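Local coordinates for protein 7,8-dihydro-6-hydroxymethylpterin pyrophosphokinase-dihydropteroate synthase (Plasmodium falciparum, PDB 6JWS) that probably catalyses two successive steps of folate biosynthesis, pyrophosphorylation of 6-hydroxymethyl-7,8-dihydropterin by ATP and condensation of the product with 4-aminobenzoate to 7,8-dihydropteroate, at residues F574-G579 with H595-Y600; K589-I594 with L602-S607; A672-S677 with D683-H688. The protein carries 1 engineered substitution. All coordinates share one frame; numbering follows the deposited sequence.

Contact 1 (F574-G579 with H595-Y600). With PT1 (pteroic acid), chain I.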
loop_
_atom_site.group_PDB
_atom_site.type_symbol
_atom_site.label_atom_id
_atom_site.label_comp_id
_atom_site.label_asym_id
_atom_site.label_seq_id
_atom_site.Cartn_x
_atom_site.Cartn_y
_atom_site.Cartn_z
ATOM N N PHE B 574 5.349 3.637 -21.503
ATOM C CA PHE B 574 5.643 5.002 -21.098
ATOM C C PHE B 574 6.639 4.987 -19.953
ATOM O O PHE B 574 6.563 4.125 -19.073
ATOM C CB PHE B 574 4.402 5.696 -20.527
ATOM C CG PHE B 574 3.322 6.039 -21.522
ATOM C CD1 PHE B 574 2.777 5.073 -22.349
ATOM C CD2 PHE B 574 2.766 7.301 -21.560
ATOM C CE1 PHE B 574 1.769 5.408 -23.246
ATOM C CE2 PHE B 574 1.783 7.646 -22.474
ATOM C CZ PHE B 574 1.292 6.702 -23.326
ATOM N N ASP B 575 7.522 5.998 -19.956
ATOM C CA ASP B 575 8.492 6.181 -18.889
ATOM C C ASP B 575 8.629 7.681 -18.626
ATOM O O ASP B 575 8.941 8.446 -19.535
ATOM C CB ASP B 575 9.808 5.453 -19.212
ATOM C CG ASP B 575 10.840 5.522 -18.095
ATOM O OD1 ASP B 575 10.642 6.310 -17.146
ATOM O OD2 ASP B 575 11.826 4.748 -18.143
ATOM N N ILE B 576 8.426 8.093 -17.373
ATOM C CA ILE B 576 8.374 9.499 -16.977
ATOM C C ILE B 576 9.785 10.084 -16.876
ATOM O O ILE B 576 9.937 11.296 -16.741
ATOM C CB ILE B 576 7.675 9.602 -15.618
ATOM C CG1 ILE B 576 8.242 8.498 -14.721
ATOM C CG2 ILE B 576 6.171 9.436 -15.809
ATOM C CD1 ILE B 576 8.185 8.805 -13.286
ATOM N N GLY B 577 10.800 9.210 -16.858
ATOM C CA GLY B 577 12.204 9.596 -16.846
ATOM C C GLY B 577 12.655 10.228 -15.529
ATOM O O GLY B 577 13.108 11.377 -15.510
ATOM N N LEU B 578 12.576 9.468 -14.429
ATOM C CA LEU B 578 12.979 10.010 -13.140
ATOM C C LEU B 578 14.434 10.473 -13.207
ATOM O O LEU B 578 15.290 9.783 -13.781
ATOM C CB LEU B 578 12.800 8.951 -12.053
ATOM C CG LEU B 578 11.361 8.487 -11.829
ATOM C CD1 LEU B 578 11.344 7.234 -10.966
ATOM C CD2 LEU B 578 10.513 9.590 -11.192
ATOM N N GLY B 579 14.711 11.643 -12.607
ATOM C CA GLY B 579 16.084 12.141 -12.572
ATOM C C GLY B 579 16.534 12.806 -13.889
ATOM O O GLY B 579 17.639 13.342 -13.964
ATOM N N HIS B 595 -0.562 7.630 -10.688
ATOM C CA HIS B 595 -1.884 7.130 -11.012
ATOM C C HIS B 595 -2.334 7.630 -12.384
ATOM O O HIS B 595 -3.183 6.999 -13.031
ATOM C CB HIS B 595 -2.877 7.494 -9.891
ATOM C CG HIS B 595 -3.161 8.963 -9.826
ATOM N ND1 HIS B 595 -2.405 9.833 -9.031
ATOM C CD2 HIS B 595 -4.075 9.721 -10.476
ATOM C CE1 HIS B 595 -2.844 11.067 -9.196
ATOM N NE2 HIS B 595 -3.862 11.027 -10.086
ATOM N N VAL B 596 -1.754 8.755 -12.851
ATOM C CA VAL B 596 -2.189 9.291 -14.137
ATOM C C VAL B 596 -1.846 8.330 -15.284
ATOM O O VAL B 596 -2.345 8.547 -16.392
ATOM C CB VAL B 596 -1.660 10.708 -14.416
ATOM C CG1 VAL B 596 -2.093 11.749 -13.380
ATOM C CG2 VAL B 596 -0.154 10.738 -14.729
ATOM N N TYR B 597 -1.052 7.269 -15.010
ATOM C CA TYR B 597 -0.664 6.251 -15.996
ATOM C C TYR B 597 -1.449 4.942 -15.842
ATOM O O TYR B 597 -1.036 3.918 -16.388
ATOM C CB TYR B 597 0.862 6.025 -16.054
ATOM C CG TYR B 597 1.616 7.277 -16.445
ATOM C CD1 TYR B 597 1.699 7.692 -17.774
ATOM C CD2 TYR B 597 2.191 8.096 -15.485
ATOM C CE1 TYR B 597 2.339 8.873 -18.140
ATOM C CE2 TYR B 597 2.825 9.281 -15.834
ATOM C CZ TYR B 597 2.905 9.671 -17.161
ATOM O OH TYR B 597 3.527 10.842 -17.498
ATOM N N ASP B 598 -2.591 4.984 -15.141
ATOM C CA ASP B 598 -3.343 3.790 -14.778
ATOM C C ASP B 598 -3.882 3.080 -16.021
ATOM O O ASP B 598 -4.174 1.896 -15.958
ATOM C CB ASP B 598 -4.512 4.097 -13.820
ATOM C CG ASP B 598 -4.103 4.235 -12.360
ATOM O OD1 ASP B 598 -2.919 3.957 -12.030
ATOM O OD2 ASP B 598 -4.967 4.636 -11.552
ATOM N N GLU B 599 -4.007 3.799 -17.141
ATOM C CA GLU B 599 -4.488 3.224 -18.384
ATOM C C GLU B 599 -3.353 2.758 -19.288
ATOM O O GLU B 599 -3.630 2.232 -20.367
ATOM C CB GLU B 599 -5.195 4.298 -19.217
ATOM C CG GLU B 599 -6.316 4.996 -18.480
ATOM C CD GLU B 599 -7.517 4.095 -18.275
ATOM O OE1 GLU B 599 -8.176 3.749 -19.281
ATOM O OE2 GLU B 599 -7.771 3.728 -17.106
ATOM N N TYR B 600 -2.092 2.989 -18.891
ATOM C CA TYR B 600 -0.986 2.819 -19.823
ATOM C C TYR B 600 0.029 1.817 -19.293
ATOM O O TYR B 600 0.243 1.742 -18.090
ATOM C CB TYR B 600 -0.253 4.147 -20.020
ATOM C CG TYR B 600 -1.052 5.218 -20.719
ATOM C CD1 TYR B 600 -1.410 5.095 -22.047
ATOM C CD2 TYR B 600 -1.362 6.408 -20.086
ATOM C CE1 TYR B 600 -2.107 6.103 -22.693
ATOM C CE2 TYR B 600 -2.055 7.423 -20.718
ATOM C CZ TYR B 600 -2.451 7.262 -22.022
ATOM O OH TYR B 600 -3.143 8.255 -22.661
HETATM C C2 PT1 I . 15.381 5.303 -17.061
HETATM C C3 PT1 I . 16.802 5.181 -17.388
HETATM C C5 PT1 I . 17.123 4.518 -18.656
HETATM N N6 PT1 I . 17.792 5.638 -16.585
HETATM C C7 PT1 I . 14.784 4.242 -19.094
HETATM N N9 PT1 I . 16.101 4.074 -19.442
HETATM C C10 PT1 I . 19.087 5.508 -16.979
HETATM N N11 PT1 I . 13.769 3.797 -19.921
HETATM C C12 PT1 I . 19.395 4.907 -18.193
HETATM C C21 PT1 I . 20.173 10.486 -11.284
HETATM O O22 PT1 I . 20.806 10.056 -10.282
HETATM O O1 PT1 I . 15.014 5.903 -15.921
HETATM N N4 PT1 I . 14.448 4.828 -17.914
HETATM N N8 PT1 I . 18.422 4.415 -18.989
HETATM C C13 PT1 I . 20.170 6.065 -16.094
HETATM N N14 PT1 I . 20.108 7.551 -16.152
HETATM C C15 PT1 I . 20.122 8.268 -15.004
HETATM C C16 PT1 I . 19.437 9.499 -14.929
HETATM C C17 PT1 I . 20.853 7.754 -13.883
HETATM C C18 PT1 I . 19.460 10.221 -13.711
HETATM C C19 PT1 I . 20.882 8.499 -12.678
HETATM C C20 PT1 I . 20.169 9.720 -12.588
HETATM O O23 PT1 I . 19.537 11.550 -11.200
#

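Contact 2 (K589-I594 with L602-S607). With PT1 (pteroic acid), chain I.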
loop_
_atom_site.group_PDB
_atom_site.type_symbol
_atom_site.label_atom_id
_atom_site.label_comp_id
_atom_site.label_asym_id
_atom_site.label_seq_id
_atom_site.Cartn_x
_atom_site.Cartn_y
_atom_site.Cartn_z
ATOM N N LYS B 589 7.431 13.987 -6.989
ATOM C CA LYS B 589 6.091 14.394 -7.360
ATOM C C LYS B 589 5.562 13.520 -8.489
ATOM O O LYS B 589 4.391 13.159 -8.477
ATOM C CB LYS B 589 6.017 15.865 -7.768
ATOM C CG LYS B 589 4.588 16.356 -8.032
ATOM C CD LYS B 589 4.418 17.798 -7.641
ATOM C CE LYS B 589 3.226 18.453 -8.309
ATOM N NZ LYS B 589 1.950 17.925 -7.767
ATOM N N LEU B 590 6.428 13.179 -9.452
ATOM C CA LEU B 590 6.002 12.294 -10.520
ATOM C C LEU B 590 5.541 10.950 -9.946
ATOM O O LEU B 590 4.549 10.413 -10.418
ATOM C CB LEU B 590 7.147 12.119 -11.534
ATOM C CG LEU B 590 7.402 13.338 -12.425
ATOM C CD1 LEU B 590 8.731 13.217 -13.134
ATOM C CD2 LEU B 590 6.267 13.552 -13.428
ATOM N N LEU B 591 6.283 10.407 -8.966
ATOM C CA LEU B 591 5.917 9.168 -8.270
ATOM C C LEU B 591 4.593 9.340 -7.522
ATOM O O LEU B 591 3.730 8.471 -7.603
ATOM C CB LEU B 591 7.035 8.735 -7.309
ATOM C CG LEU B 591 8.295 8.173 -7.970
ATOM C CD1 LEU B 591 9.387 7.984 -6.926
ATOM C CD2 LEU B 591 8.000 6.837 -8.628
ATOM N N GLN B 592 4.417 10.483 -6.842
ATOM C CA GLN B 592 3.187 10.695 -6.082
ATOM C C GLN B 592 1.979 10.667 -7.017
ATOM O O GLN B 592 0.889 10.279 -6.597
ATOM C CB GLN B 592 3.194 12.023 -5.325
ATOM C CG GLN B 592 4.228 12.051 -4.214
ATOM C CD GLN B 592 4.317 13.412 -3.562
ATOM O OE1 GLN B 592 4.015 14.422 -4.179
ATOM N NE2 GLN B 592 4.740 13.452 -2.307
ATOM N N ASN B 593 2.207 11.022 -8.293
ATOM C CA ASN B 593 1.133 11.218 -9.252
ATOM C C ASN B 593 1.159 10.160 -10.347
ATOM O O ASN B 593 0.692 10.404 -11.466
ATOM C CB ASN B 593 1.174 12.643 -9.797
ATOM C CG ASN B 593 0.699 13.624 -8.747
ATOM O OD1 ASN B 593 -0.503 13.772 -8.536
ATOM N ND2 ASN B 593 1.621 14.245 -8.045
ATOM N N ILE B 594 1.689 8.983 -10.014
ATOM C CA ILE B 594 1.862 7.911 -10.978
ATOM C C ILE B 594 0.508 7.365 -11.447
ATOM O O ILE B 594 0.418 6.732 -12.497
ATOM C CB ILE B 594 2.814 6.837 -10.403
ATOM C CG1 ILE B 594 3.598 6.093 -11.484
ATOM C CG2 ILE B 594 2.078 5.883 -9.466
ATOM C CD1 ILE B 594 4.515 6.977 -12.320
ATOM N N LEU B 602 3.387 1.031 -18.000
ATOM C CA LEU B 602 4.280 1.973 -17.359
ATOM C C LEU B 602 5.578 1.257 -16.971
ATOM O O LEU B 602 5.561 0.217 -16.303
ATOM C CB LEU B 602 3.571 2.558 -16.134
ATOM C CG LEU B 602 4.399 3.550 -15.304
ATOM C CD1 LEU B 602 4.687 4.847 -16.074
ATOM C CD2 LEU B 602 3.695 3.868 -13.986
ATOM N N PHE B 603 6.695 1.872 -17.371
ATOM C CA PHE B 603 8.062 1.424 -17.178
ATOM C C PHE B 603 8.785 2.560 -16.442
ATOM O O PHE B 603 8.771 3.686 -16.921
ATOM C CB PHE B 603 8.644 1.183 -18.582
ATOM C CG PHE B 603 10.084 0.731 -18.655
ATOM C CD1 PHE B 603 11.113 1.548 -18.200
ATOM C CD2 PHE B 603 10.418 -0.501 -19.220
ATOM C CE1 PHE B 603 12.440 1.131 -18.263
ATOM C CE2 PHE B 603 11.739 -0.919 -19.268
ATOM C CZ PHE B 603 12.749 -0.102 -18.798
ATOM N N ILE B 604 9.381 2.314 -15.262
ATOM C CA ILE B 604 10.103 3.385 -14.575
ATOM C C ILE B 604 11.483 2.910 -14.142
ATOM O O ILE B 604 11.674 1.718 -13.912
ATOM C CB ILE B 604 9.337 3.944 -13.352
ATOM C CG1 ILE B 604 9.302 2.947 -12.188
ATOM C CG2 ILE B 604 7.932 4.436 -13.720
ATOM C CD1 ILE B 604 8.658 3.498 -10.917
ATOM N N GLY B 605 12.410 3.874 -13.983
ATOM C CA GLY B 605 13.742 3.623 -13.474
ATOM C C GLY B 605 14.136 4.610 -12.372
ATOM O O GLY B 605 14.456 5.773 -12.640
ATOM N N TYR B 606 14.121 4.140 -11.119
ATOM C CA TYR B 606 14.493 4.950 -9.971
ATOM C C TYR B 606 15.836 4.486 -9.411
ATOM O O TYR B 606 16.413 5.146 -8.552
ATOM C CB TYR B 606 13.451 4.764 -8.864
ATOM C CG TYR B 606 13.229 3.322 -8.468
ATOM C CD1 TYR B 606 14.116 2.642 -7.632
ATOM C CD2 TYR B 606 12.105 2.649 -8.911
ATOM C CE1 TYR B 606 13.898 1.313 -7.286
ATOM C CE2 TYR B 606 11.870 1.329 -8.566
ATOM C CZ TYR B 606 12.755 0.664 -7.736
ATOM O OH TYR B 606 12.493 -0.651 -7.444
ATOM N N SER B 607 16.304 3.332 -9.886
ATOM C CA SER B 607 17.359 2.583 -9.225
ATOM C C SER B 607 18.634 3.408 -9.057
ATOM O O SER B 607 19.261 3.825 -10.035
ATOM C CB SER B 607 17.635 1.287 -9.965
ATOM O OG SER B 607 18.533 0.468 -9.239
HETATM C C2 PT1 I . 15.381 5.303 -17.061
HETATM C C3 PT1 I . 16.802 5.181 -17.388
HETATM C C5 PT1 I . 17.123 4.518 -18.656
HETATM N N6 PT1 I . 17.792 5.638 -16.585
HETATM C C7 PT1 I . 14.784 4.242 -19.094
HETATM N N9 PT1 I . 16.101 4.074 -19.442
HETATM C C10 PT1 I . 19.087 5.508 -16.979
HETATM N N11 PT1 I . 13.769 3.797 -19.921
HETATM C C12 PT1 I . 19.395 4.907 -18.193
HETATM C C21 PT1 I . 20.173 10.486 -11.284
HETATM O O22 PT1 I . 20.806 10.056 -10.282
HETATM O O1 PT1 I . 15.014 5.903 -15.921
HETATM N N4 PT1 I . 14.448 4.828 -17.914
HETATM N N8 PT1 I . 18.422 4.415 -18.989
HETATM C C13 PT1 I . 20.170 6.065 -16.094
HETATM N N14 PT1 I . 20.108 7.551 -16.152
HETATM C C15 PT1 I . 20.122 8.268 -15.004
HETATM C C16 PT1 I . 19.437 9.499 -14.929
HETATM C C17 PT1 I . 20.853 7.754 -13.883
HETATM C C18 PT1 I . 19.460 10.221 -13.711
HETATM C C19 PT1 I . 20.882 8.499 -12.678
HETATM C C20 PT1 I . 20.169 9.720 -12.588
HETATM O O23 PT1 I . 19.537 11.550 -11.200
#

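Contact 3 (A672-S677 with D683-H688). With PT1 (pteroic acid), chain I.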
loop_
_atom_site.group_PDB
_atom_site.type_symbol
_atom_site.label_atom_id
_atom_site.label_comp_id
_atom_site.label_asym_id
_atom_site.label_seq_id
_atom_site.Cartn_x
_atom_site.Cartn_y
_atom_site.Cartn_z
ATOM N N ALA B 672 12.044 0.431 -1.172
ATOM C CA ALA B 672 10.842 1.155 -0.782
ATOM C C ALA B 672 10.034 1.553 -2.030
ATOM O O ALA B 672 8.807 1.437 -2.045
ATOM C CB ALA B 672 11.234 2.366 0.048
ATOM N N ILE B 673 10.722 2.015 -3.091
ATOM C CA ILE B 673 10.027 2.420 -4.310
ATOM C C ILE B 673 9.532 1.188 -5.069
ATOM O O ILE B 673 8.487 1.230 -5.719
ATOM C CB ILE B 673 10.888 3.372 -5.165
ATOM C CG1 ILE B 673 11.230 4.635 -4.362
ATOM C CG2 ILE B 673 10.164 3.726 -6.469
ATOM C CD1 ILE B 673 12.211 5.562 -5.042
ATOM N N ALA B 674 10.256 0.070 -4.943
ATOM C CA ALA B 674 9.752 -1.195 -5.476
ATOM C C ALA B 674 8.395 -1.540 -4.856
ATOM O O ALA B 674 7.493 -1.986 -5.568
ATOM C CB ALA B 674 10.747 -2.318 -5.268
ATOM N N SER B 675 8.260 -1.314 -3.537
ATOM C CA SER B 675 7.030 -1.629 -2.806
ATOM C C SER B 675 5.889 -0.740 -3.277
ATOM O O SER B 675 4.797 -1.231 -3.556
ATOM C CB SER B 675 7.187 -1.441 -1.319
ATOM O OG SER B 675 8.229 -2.270 -0.866
ATOM N N TYR B 676 6.172 0.568 -3.274
ATOM C CA TYR B 676 5.267 1.589 -3.770
ATOM C C TYR B 676 4.809 1.218 -5.183
ATOM O O TYR B 676 3.616 1.231 -5.468
ATOM C CB TYR B 676 5.951 2.961 -3.721
ATOM C CG TYR B 676 5.063 4.078 -4.206
ATOM C CD1 TYR B 676 3.992 4.504 -3.427
ATOM C CD2 TYR B 676 5.301 4.718 -5.424
ATOM C CE1 TYR B 676 3.161 5.520 -3.853
ATOM C CE2 TYR B 676 4.491 5.759 -5.856
ATOM C CZ TYR B 676 3.417 6.145 -5.074
ATOM O OH TYR B 676 2.594 7.153 -5.467
ATOM N N SER B 677 5.759 0.820 -6.034
ATOM C CA SER B 677 5.503 0.484 -7.434
ATOM C C SER B 677 4.587 -0.725 -7.543
ATOM O O SER B 677 3.698 -0.755 -8.394
ATOM C CB SER B 677 6.798 0.189 -8.161
ATOM O OG SER B 677 7.553 1.388 -8.299
ATOM N N ASP B 683 4.071 -1.509 -14.246
ATOM C CA ASP B 683 4.246 -2.702 -15.060
ATOM C C ASP B 683 5.698 -3.184 -15.111
ATOM O O ASP B 683 5.936 -4.389 -15.132
ATOM C CB ASP B 683 3.657 -2.460 -16.445
ATOM C CG ASP B 683 2.189 -2.063 -16.357
ATOM O OD1 ASP B 683 1.348 -2.969 -16.111
ATOM O OD2 ASP B 683 1.896 -0.862 -16.516
ATOM N N LEU B 684 6.673 -2.273 -15.180
ATOM C CA LEU B 684 8.073 -2.693 -15.211
ATOM C C LEU B 684 8.899 -1.713 -14.394
ATOM O O LEU B 684 8.655 -0.501 -14.458
ATOM C CB LEU B 684 8.629 -2.762 -16.639
ATOM C CG LEU B 684 7.937 -3.752 -17.586
ATOM C CD1 LEU B 684 6.850 -3.039 -18.389
ATOM C CD2 LEU B 684 8.922 -4.403 -18.550
ATOM N N ILE B 685 9.874 -2.260 -13.652
ATOM C CA ILE B 685 10.817 -1.436 -12.921
ATOM C C ILE B 685 12.232 -1.863 -13.323
ATOM O O ILE B 685 12.541 -3.065 -13.455
ATOM C CB ILE B 685 10.555 -1.489 -11.393
ATOM C CG1 ILE B 685 10.624 -2.924 -10.849
ATOM C CG2 ILE B 685 9.207 -0.849 -11.046
ATOM C CD1 ILE B 685 10.578 -3.038 -9.322
ATOM N N ARG B 686 13.082 -0.854 -13.537
ATOM C CA ARG B 686 14.404 -1.029 -14.108
ATOM C C ARG B 686 15.391 -0.896 -12.959
ATOM O O ARG B 686 15.500 0.187 -12.384
ATOM C CB ARG B 686 14.651 0.075 -15.154
ATOM C CG ARG B 686 15.945 -0.063 -15.942
ATOM C CD ARG B 686 16.104 1.154 -16.846
ATOM N NE ARG B 686 17.387 1.113 -17.519
ATOM C CZ ARG B 686 18.506 1.665 -17.060
ATOM N NH1 ARG B 686 18.505 2.355 -15.933
ATOM N NH2 ARG B 686 19.617 1.570 -17.770
ATOM N N VAL B 687 16.065 -1.994 -12.604
ATOM C CA VAL B 687 16.793 -1.997 -11.344
ATOM C C VAL B 687 18.188 -2.602 -11.518
ATOM O O VAL B 687 18.406 -3.467 -12.384
ATOM C CB VAL B 687 15.987 -2.697 -10.222
ATOM C CG1 VAL B 687 14.641 -2.016 -9.954
ATOM C CG2 VAL B 687 15.804 -4.197 -10.480
ATOM N N HIS B 688 19.136 -2.143 -10.688
ATOM C CA HIS B 688 20.443 -2.788 -10.610
ATOM C C HIS B 688 20.410 -4.012 -9.687
ATOM O O HIS B 688 21.207 -4.930 -9.847
ATOM C CB HIS B 688 21.501 -1.836 -10.046
ATOM C CG HIS B 688 21.713 -0.606 -10.857
ATOM N ND1 HIS B 688 20.966 0.547 -10.648
ATOM C CD2 HIS B 688 22.593 -0.330 -11.848
ATOM C CE1 HIS B 688 21.384 1.488 -11.475
ATOM N NE2 HIS B 688 22.371 0.972 -12.228
HETATM C C2 PT1 I . 15.381 5.303 -17.061
HETATM C C3 PT1 I . 16.802 5.181 -17.388
HETATM C C5 PT1 I . 17.123 4.518 -18.656
HETATM N N6 PT1 I . 17.792 5.638 -16.585
HETATM C C7 PT1 I . 14.784 4.242 -19.094
HETATM N N9 PT1 I . 16.101 4.074 -19.442
HETATM C C10 PT1 I . 19.087 5.508 -16.979
HETATM N N11 PT1 I . 13.769 3.797 -19.921
HETATM C C12 PT1 I . 19.395 4.907 -18.193
HETATM C C21 PT1 I . 20.173 10.486 -11.284
HETATM O O22 PT1 I . 20.806 10.056 -10.282
HETATM O O1 PT1 I . 15.014 5.903 -15.921
HETATM N N4 PT1 I . 14.448 4.828 -17.914
HETATM N N8 PT1 I . 18.422 4.415 -18.989
HETATM C C13 PT1 I . 20.170 6.065 -16.094
HETATM N N14 PT1 I . 20.108 7.551 -16.152
HETATM C C15 PT1 I . 20.122 8.268 -15.004
HETATM C C16 PT1 I . 19.437 9.499 -14.929
HETATM C C17 PT1 I . 20.853 7.754 -13.883
HETATM C C18 PT1 I . 19.460 10.221 -13.711
HETATM C C19 PT1 I . 20.882 8.499 -12.678
HETATM C C20 PT1 I . 20.169 9.720 -12.588
HETATM O O23 PT1 I . 19.537 11.550 -11.200
#

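Contact 1 (F574-G579 with H595-Y600)
The F574 ring carries Y600 over one of its faces, while Y597 meets the same ring obliquely, so that three aromatic side chains form a cluster on the outer side of a TIM-barrel strand. F574 and Y600 make an offset stack with centroids 4.2 Å apart and planes inclined at 27°. The overlap is partial: F574 CZ sits over the rim of the tyrosine ring, 3.4 Å from Y600 CD1, and the Y600 CB methylene adds a CH-pi contact over the same phenylalanine. Y597 is turned much further, its plane at 57° to that of F574, and comes closest through CE1, 3.8 Å from F574 CD2. The CG2 methyl of I576 meets the Y597 ring obliquely as well, near CE2, CZ and OH, with 3.3 Å between I576 CG2 and Y597 CE2. The two tyrosines are brought together by a type I turn from Y597 to Y600. F574 extends beyond the cluster to L555 and L559 of helix 547-564, and the hydroxyl of Y600 is hydrogen-bonded to E556 of that helix.

The example illustrates how alternate residues of a barrel strand serve opposite purposes. F574 faces the loop and the helix layer, whereas D575 turns away from the loop toward bound pteroic acid, with CG anti to its own N (chi1 -176°). Its two oxygens divide the work. D575 OD2 accepts a hydrogen bond from N11 of pteroic acid and also lies 2.6 Å from ring nitrogen N4 of that ligand. OD1 closes an Asx turn, which ties the carboxylate to the start of the loop leaving the strand: the backbone N of G577 reaches D575 OD1 at 2.9 Å, from above the carboxylate plane.

Contact 2 (K589-I594 with L602-S607)
A helix-on-strand join in the TIM barrel brings L591 of helix 584-592 and I594, two residues past its end, against L602 and I604 around strand 603-604. The tight point is I594 against L602: the I594 CG1 methylene lies 3.3 Å from the L602 CD2 methyl, closer than usual for two carbons, and I594 CD1 touches the same methyl. I594 points CG1 roughly anti to its backbone N (chi1 -151°), which carries that branch toward the strand. Further along, the branch ends of L591 and I604 meet more loosely, L591 CD2 standing 4.1 Å from I604 CD1.

Between L602 and I604, F603 projects to the other side of the strand, where F603 CE1 comes within 3.4 Å of N11 of pteroic acid. The side-chain amide of N593, just past the helix, turns back to bond K589 O through N593 ND2 at 3.0 Å. Q592 bonds backbone oxygens of I703 and Q705 of the second subunit. Between these two segments the contact is made by methyl and methylene groups, which implies cohesion by shape and burial rather than by directed bonds.

Contact 3 (A672-S677 with D683-H688)
I685 faces helix 657-680 from strand 684-687, the last strand of the TIM barrel, and packs against A674 and S677. The helix belongs to the crossover that leads from strand 603-604 to this neighbouring parallel strand. I685 supplies the strand's half of the contact between these segments, and I604 and Y606 add to the packing. The closer side of the contact is made by the I685 CG2 methyl, 3.9 Å from S677 CB and about equally near the serine OG. On the looser side the other branch runs out to the small methyl of A674, with I685 CD1 and A674 CB 4.1 Å apart. I685 CG1 lies between its backbone N and carbonyl carbon (chi1 58°), which spreads the two branches toward S677 and A674, about one helical turn apart. Beyond I685 the elements part: the V687 side chain does not touch the helix segment, the strand ends there, and H688 after it is partly exposed.

The far side of the helix is not solvent. A672 and I673 pack on V699 of the second subunit, and S675 OG is hydrogen-bonded to the S675 OG of that subunit, which places this helix at the dimer interface.

The opposite side of the strand serves the ligand. R686 extends from CG to NE and lays one face of its guanidinium over the pterin, N8 of pteroic acid being 3.3 Å from R686 NH2. D430 holds its NE in a salt bridge, which probably helps keep the group flat against the ring. Back on the helix, the polar end of S677 is satisfied internally. S677 OG donates to I673 O at 2.7 Å, while S677 N reaches that same oxygen from the opposite face of the carbonyl plane, at 2.8 Å.

Overall arrangement
All three contacts are buried in the barrel domain and none is a surface contact; they differ in chemistry. Contact 1 joins a strand end to a loop through aromatic rings, contact 2 joins helix to strand with aliphatic groups, and contact 3 sets the branched I685 against the small A674 and S677. The helices of contacts 2 and 3 both reach the second subunit, that of contact 3 more extensively. Their strands are sheet neighbours, and F574 O to F603 N probably bonds contact 1 to contact 2. Probable bonds from Y676 OH to L591 O and between S607 OG and H688 ND1 join contacts 2 and 3. From each contact, the strand's other side reaches the same pteroic acid.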